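Local coordinates for protein thioesterase (PDB 3QY3) that probably hydrolyses fatty acyl-CoA thioesters, as a hotdog-fold thioesterase whose assembly holds four copies of the chain, at residues A[49-52]-A[53-57]; A[61-64]-A[65-69]. All blocks are in the same frame, centred on the assembly; numbering follows the deposited sequence.

Both contacts lie on the single long helix of the hotdog fold, 51-66, which the antiparallel sheet wraps. Contact 1 (49-57) comes first along the chain and covers its opening turns; contact 2 (61-69) follows and covers its last turns and the exit into the next loop. Their centres are about 18 Å apart, on opposite sides of the chain's centre. Contact 1 is buried and borders two other subunits of the assembly, whereas contact 2 is only partly buried and reaches the third subunit through Val61 and Glu65. The start of the central helix thus touches two neighbouring subunits, while its end packs on strands 28-35 and 76-87 and helix 149-155 of its own chain.

Contact 1. Residues A[49-52]-A[53-57]; sequences NTLY and FQYLE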
loop_
_atom_site.group_PDB
_atom_site.type_symbol
_atom_site.label_atom_id
_atom_site.label_comp_id
_atom_site.label_asym_id
_atom_site.label_seq_id
_atom_site.Cartn_x
_atom_site.Cartn_y
_atom_site.Cartn_z
ATOM N N ASN A 49 -7.093 8.517 -1.922
ATOM C CA ASN A 49 -6.961 9.037 -3.285
ATOM C C ASN A 49 -5.869 8.407 -4.071
ATOM O O ASN A 49 -6.008 8.234 -5.298
ATOM C CB ASN A 49 -6.727 10.501 -3.234
ATOM C CG ASN A 49 -7.957 11.217 -2.972
ATOM O OD1 ASN A 49 -9.061 10.634 -3.039
ATOM N ND2 ASN A 49 -7.811 12.451 -2.546
ATOM N N THR A 50 -4.780 8.011 -3.429
ATOM C CA THR A 50 -3.663 7.278 -4.087
ATOM C C THR A 50 -4.098 5.972 -4.762
ATOM O O THR A 50 -3.584 5.582 -5.821
ATOM C CB THR A 50 -2.515 6.950 -3.036
ATOM O OG1 THR A 50 -2.032 8.176 -2.483
ATOM C CG2 THR A 50 -1.329 6.174 -3.683
ATOM N N LEU A 51 -5.005 5.244 -4.091
ATOM C CA LEU A 51 -5.420 3.919 -4.529
ATOM C C LEU A 51 -6.107 3.929 -5.925
ATOM O O LEU A 51 -6.052 2.938 -6.626
ATOM C CB LEU A 51 -6.276 3.206 -3.479
ATOM C CG LEU A 51 -5.528 2.284 -2.508
ATOM C CD1 LEU A 51 -5.045 0.982 -3.285
ATOM C CD2 LEU A 51 -4.375 3.018 -1.875
ATOM N N TYR A 52 -6.710 5.042 -6.330
ATOM C CA TYR A 52 -7.333 5.100 -7.651
ATOM C C TYR A 52 -6.322 4.874 -8.743
ATOM O O TYR A 52 -6.601 4.225 -9.751
ATOM C CB TYR A 52 -8.039 6.419 -7.878
ATOM C CG TYR A 52 -9.294 6.533 -7.017
ATOM C CD1 TYR A 52 -10.445 5.829 -7.316
ATOM C CD2 TYR A 52 -9.265 7.191 -5.844
ATOM C CE1 TYR A 52 -11.561 5.894 -6.501
ATOM C CE2 TYR A 52 -10.368 7.298 -5.018
ATOM C CZ TYR A 52 -11.533 6.603 -5.364
ATOM O OH TYR A 52 -12.626 6.710 -4.521
ATOM N N PHE A 53 -5.089 5.297 -8.481
ATOM C CA PHE A 53 -4.009 5.040 -9.445
ATOM C C PHE A 53 -3.573 3.598 -9.544
ATOM O O PHE A 53 -3.171 3.155 -10.631
ATOM C CB PHE A 53 -2.851 5.986 -9.169
ATOM C CG PHE A 53 -3.186 7.442 -9.417
ATOM C CD1 PHE A 53 -3.337 7.939 -10.686
ATOM C CD2 PHE A 53 -3.394 8.285 -8.353
ATOM C CE1 PHE A 53 -3.645 9.308 -10.916
ATOM C CE2 PHE A 53 -3.744 9.586 -8.568
ATOM C CZ PHE A 53 -3.835 10.119 -9.855
ATOM N N GLN A 54 -3.755 2.868 -8.436
ATOM C CA GLN A 54 -3.528 1.429 -8.458
ATOM C C GLN A 54 -4.623 0.748 -9.248
ATOM O O GLN A 54 -4.353 -0.241 -9.963
ATOM C CB GLN A 54 -3.424 0.850 -7.058
ATOM C CG GLN A 54 -3.108 -0.592 -7.062
ATOM C CD GLN A 54 -2.630 -1.146 -5.700
ATOM O OE1 GLN A 54 -3.425 -1.609 -4.857
ATOM N NE2 GLN A 54 -1.297 -1.128 -5.493
ATOM N N TYR A 55 -5.864 1.196 -9.049
ATOM C CA TYR A 55 -6.969 0.667 -9.848
ATOM C C TYR A 55 -6.757 0.862 -11.337
ATOM O O TYR A 55 -6.912 -0.103 -12.141
ATOM C CB TYR A 55 -8.315 1.259 -9.409
ATOM C CG TYR A 55 -8.704 1.129 -7.951
ATOM C CD1 TYR A 55 -8.153 0.183 -7.137
ATOM C CD2 TYR A 55 -9.694 1.944 -7.413
ATOM C CE1 TYR A 55 -8.481 0.084 -5.744
ATOM C CE2 TYR A 55 -10.091 1.799 -6.078
ATOM C CZ TYR A 55 -9.493 0.859 -5.268
ATOM O OH TYR A 55 -9.905 0.839 -3.963
ATOM N N LEU A 56 -6.298 2.060 -11.698
ATOM C CA LEU A 56 -6.003 2.396 -13.114
ATOM C C LEU A 56 -4.842 1.551 -13.637
ATOM O O LEU A 56 -4.902 0.983 -14.729
ATOM C CB LEU A 56 -5.693 3.873 -13.265
ATOM C CG LEU A 56 -6.890 4.784 -13.034
ATOM C CD1 LEU A 56 -6.368 6.222 -12.930
ATOM C CD2 LEU A 56 -7.972 4.669 -14.107
ATOM N N GLU A 57 -3.794 1.385 -12.800
ATOM C CA GLU A 57 -2.713 0.479 -13.144
ATOM C C GLU A 57 -3.164 -0.940 -13.381
ATOM O O GLU A 57 -2.782 -1.540 -14.392
ATOM C CB GLU A 57 -1.683 0.454 -12.003
ATOM C CG GLU A 57 -0.525 -0.479 -12.187
ATOM C CD GLU A 57 0.313 -0.470 -10.952
ATOM O OE1 GLU A 57 -0.116 -1.083 -9.952
ATOM O OE2 GLU A 57 1.332 0.213 -10.925
#
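Tyr52 and Tyr55 form an offset edge-to-face pair, the edge of Tyr55 turned to the face of Tyr52, with centroids 5.7 Å apart and planes at 79°. The closest side-chain atoms are Tyr52 CD1 and Tyr55 CD2, at 4.0 Å. Over one face of the Tyr55 ring, offset toward its rim, lies Leu51 O, the same oxygen that accepts Tyr55 N at 3.0 Å. With CG anti to its carbonyl carbon (chi1 -55°), the Tyr55 ring swings back over this preceding turn. Gln54, with CG anti to the backbone N (chi1 -176°), runs alongside Leu51 in the same direction, and Leu51 CD1 meets Gln54 OE1 at 3.4 Å. This is the first part of the central helix of a hotdog fold. Phe53 N bonds to Thr50 O at 3.1 Å, and Leu56 N to Tyr52 O at 2.9 Å. In the second shell, Asp40 takes the Tyr55 hydroxyl in a hydrogen bond, and Tyr52 and Leu56 pack on Leu117 of strand 110-119. Arg37 of the third subunit hydrogen-bonds Gln54 OE1, and Phe53 stacks on Phe53 of the second subunit.

Contact 2. Residues A[61-64]-A[65-69]; sequences VAWF and ETLGI
Leu67 lays its side chain against Trp63 where helix 51-66 stops in a Schellman motif, with Gly68, at positive phi, as the C-prime residue. Two backbone bonds define it: Ile69 N reaches back to Phe64 O at 2.9 Å, and Gly68 N to Glu65 O at 2.9 Å. Followed outward, Leu67 begins with CB 3.5 Å from Phe64 O; CG then passes Trp63 O at 3.6 Å, and CD1 ends over one face of the indole, offset toward its rim. This CH-pi contact puts Leu67 CD1 4.2 Å from the centroid of the five-membered ring of Trp63, off-centre. The indole gets there because Trp63 CG stands anti to the backbone N (chi1 -179°), and beyond the pair Ile151 of helix 149-155 touches both side chains. Past the glycine, Ile69 folds back on the helix, its CG2 3.7 Å from Phe64 CB, and Pro78 of strand 76-87 packs on both residues. One water donates to both Val61 O and Ile69 O, bridging the helix to the emerging loop; a second donates to Ala62 O and, weakly, to Glu65 OE1. Thr66 turns its hydroxyl back to the preceding turn, OG1 donating to Trp63 O at 2.8 Å, in the carbonyl plane and on a lone pair.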
loop_
_atom_site.group_PDB
_atom_site.type_symbol
_atom_site.label_atom_id
_atom_site.label_comp_id
_atom_site.label_asym_id
_atom_site.label_seq_id
_atom_site.Cartn_x
_atom_site.Cartn_y
_atom_site.Cartn_z
ATOM N N VAL A 61 -2.772 -3.020 -16.831
ATOM C CA VAL A 61 -2.094 -4.321 -16.834
ATOM C C VAL A 61 -2.973 -5.420 -17.417
ATOM O O VAL A 61 -2.521 -6.176 -18.269
ATOM C CB VAL A 61 -1.569 -4.680 -15.395
ATOM C CG1 VAL A 61 -1.111 -6.133 -15.298
ATOM C CG2 VAL A 61 -0.419 -3.715 -15.039
ATOM N N ALA A 62 -4.248 -5.434 -17.059
ATOM C CA ALA A 62 -5.194 -6.415 -17.630
ATOM C C ALA A 62 -5.382 -6.252 -19.122
ATOM O O ALA A 62 -5.342 -7.251 -19.876
ATOM C CB ALA A 62 -6.551 -6.299 -16.894
ATOM N N TRP A 63 -5.533 -5.004 -19.599
ATOM C CA TRP A 63 -5.574 -4.707 -21.046
ATOM C C TRP A 63 -4.293 -5.192 -21.745
ATOM O O TRP A 63 -4.362 -5.911 -22.777
ATOM C CB TRP A 63 -5.774 -3.238 -21.338
ATOM C CG TRP A 63 -5.846 -2.913 -22.766
ATOM C CD1 TRP A 63 -6.669 -3.506 -23.710
ATOM C CD2 TRP A 63 -5.124 -1.910 -23.445
ATOM N NE1 TRP A 63 -6.467 -2.936 -24.946
ATOM C CE2 TRP A 63 -5.512 -1.963 -24.816
ATOM C CE3 TRP A 63 -4.129 -1.007 -23.062
ATOM C CZ2 TRP A 63 -4.952 -1.118 -25.789
ATOM C CZ3 TRP A 63 -3.585 -0.188 -24.035
ATOM C CH2 TRP A 63 -3.996 -0.245 -25.375
ATOM N N PHE A 64 -3.139 -4.810 -21.201
ATOM C CA PHE A 64 -1.886 -5.286 -21.734
ATOM C C PHE A 64 -1.841 -6.827 -21.796
ATOM O O PHE A 64 -1.342 -7.398 -22.811
ATOM C CB PHE A 64 -0.685 -4.763 -20.952
ATOM C CG PHE A 64 -0.480 -3.285 -21.025
ATOM C CD1 PHE A 64 -0.841 -2.534 -22.120
ATOM C CD2 PHE A 64 0.145 -2.649 -19.983
ATOM C CE1 PHE A 64 -0.604 -1.159 -22.146
ATOM C CE2 PHE A 64 0.385 -1.304 -20.040
ATOM C CZ PHE A 64 -0.021 -0.577 -21.113
ATOM N N GLU A 65 -2.344 -7.487 -20.755
ATOM C CA GLU A 65 -2.330 -8.963 -20.728
ATOM C C GLU A 65 -3.153 -9.518 -21.882
ATOM O O GLU A 65 -2.714 -10.492 -22.546
ATOM C CB GLU A 65 -2.825 -9.554 -19.391
ATOM C CG GLU A 65 -2.930 -11.097 -19.432
ATOM C CD GLU A 65 -3.662 -11.711 -18.237
ATOM O OE1 GLU A 65 -4.103 -10.964 -17.326
ATOM O OE2 GLU A 65 -3.801 -12.965 -18.216
ATOM N N THR A 66 -4.302 -8.894 -22.191
ATOM C CA THR A 66 -5.141 -9.429 -23.255
ATOM C C THR A 66 -4.415 -9.386 -24.583
ATOM O O THR A 66 -4.727 -10.175 -25.482
ATOM C CB THR A 66 -6.511 -8.721 -23.456
ATOM O OG1 THR A 66 -6.310 -7.426 -24.008
ATOM C CG2 THR A 66 -7.304 -8.690 -22.183
ATOM N N LEU A 67 -3.468 -8.457 -24.694
ATOM C CA LEU A 67 -2.628 -8.260 -25.864
ATOM C C LEU A 67 -1.266 -8.935 -25.819
ATOM O O LEU A 67 -0.443 -8.703 -26.725
ATOM C CB LEU A 67 -2.420 -6.779 -26.109
ATOM C CG LEU A 67 -3.677 -5.957 -26.346
ATOM C CD1 LEU A 67 -3.291 -4.526 -26.577
ATOM C CD2 LEU A 67 -4.460 -6.523 -27.538
ATOM N N GLY A 68 -1.038 -9.776 -24.812
ATOM C CA GLY A 68 0.242 -10.476 -24.668
ATOM C C GLY A 68 1.435 -9.577 -24.407
ATOM O O GLY A 68 2.572 -9.980 -24.681
ATOM N N ILE A 69 1.174 -8.359 -23.908
ATOM C CA ILE A 69 2.192 -7.463 -23.335
ATOM C C ILE A 69 2.269 -7.838 -21.841
ATOM O O ILE A 69 1.346 -7.556 -21.077
ATOM C CB ILE A 69 1.748 -5.952 -23.492
ATOM C CG1 ILE A 69 1.834 -5.523 -24.950
ATOM C CG2 ILE A 69 2.593 -5.040 -22.638
ATOM C CD1 ILE A 69 0.874 -4.422 -25.305
HETATM O O HOH W 1 -0.081 -7.623 -18.292
HETATM O O HOH W 2 -6.433 -9.531 -18.997
#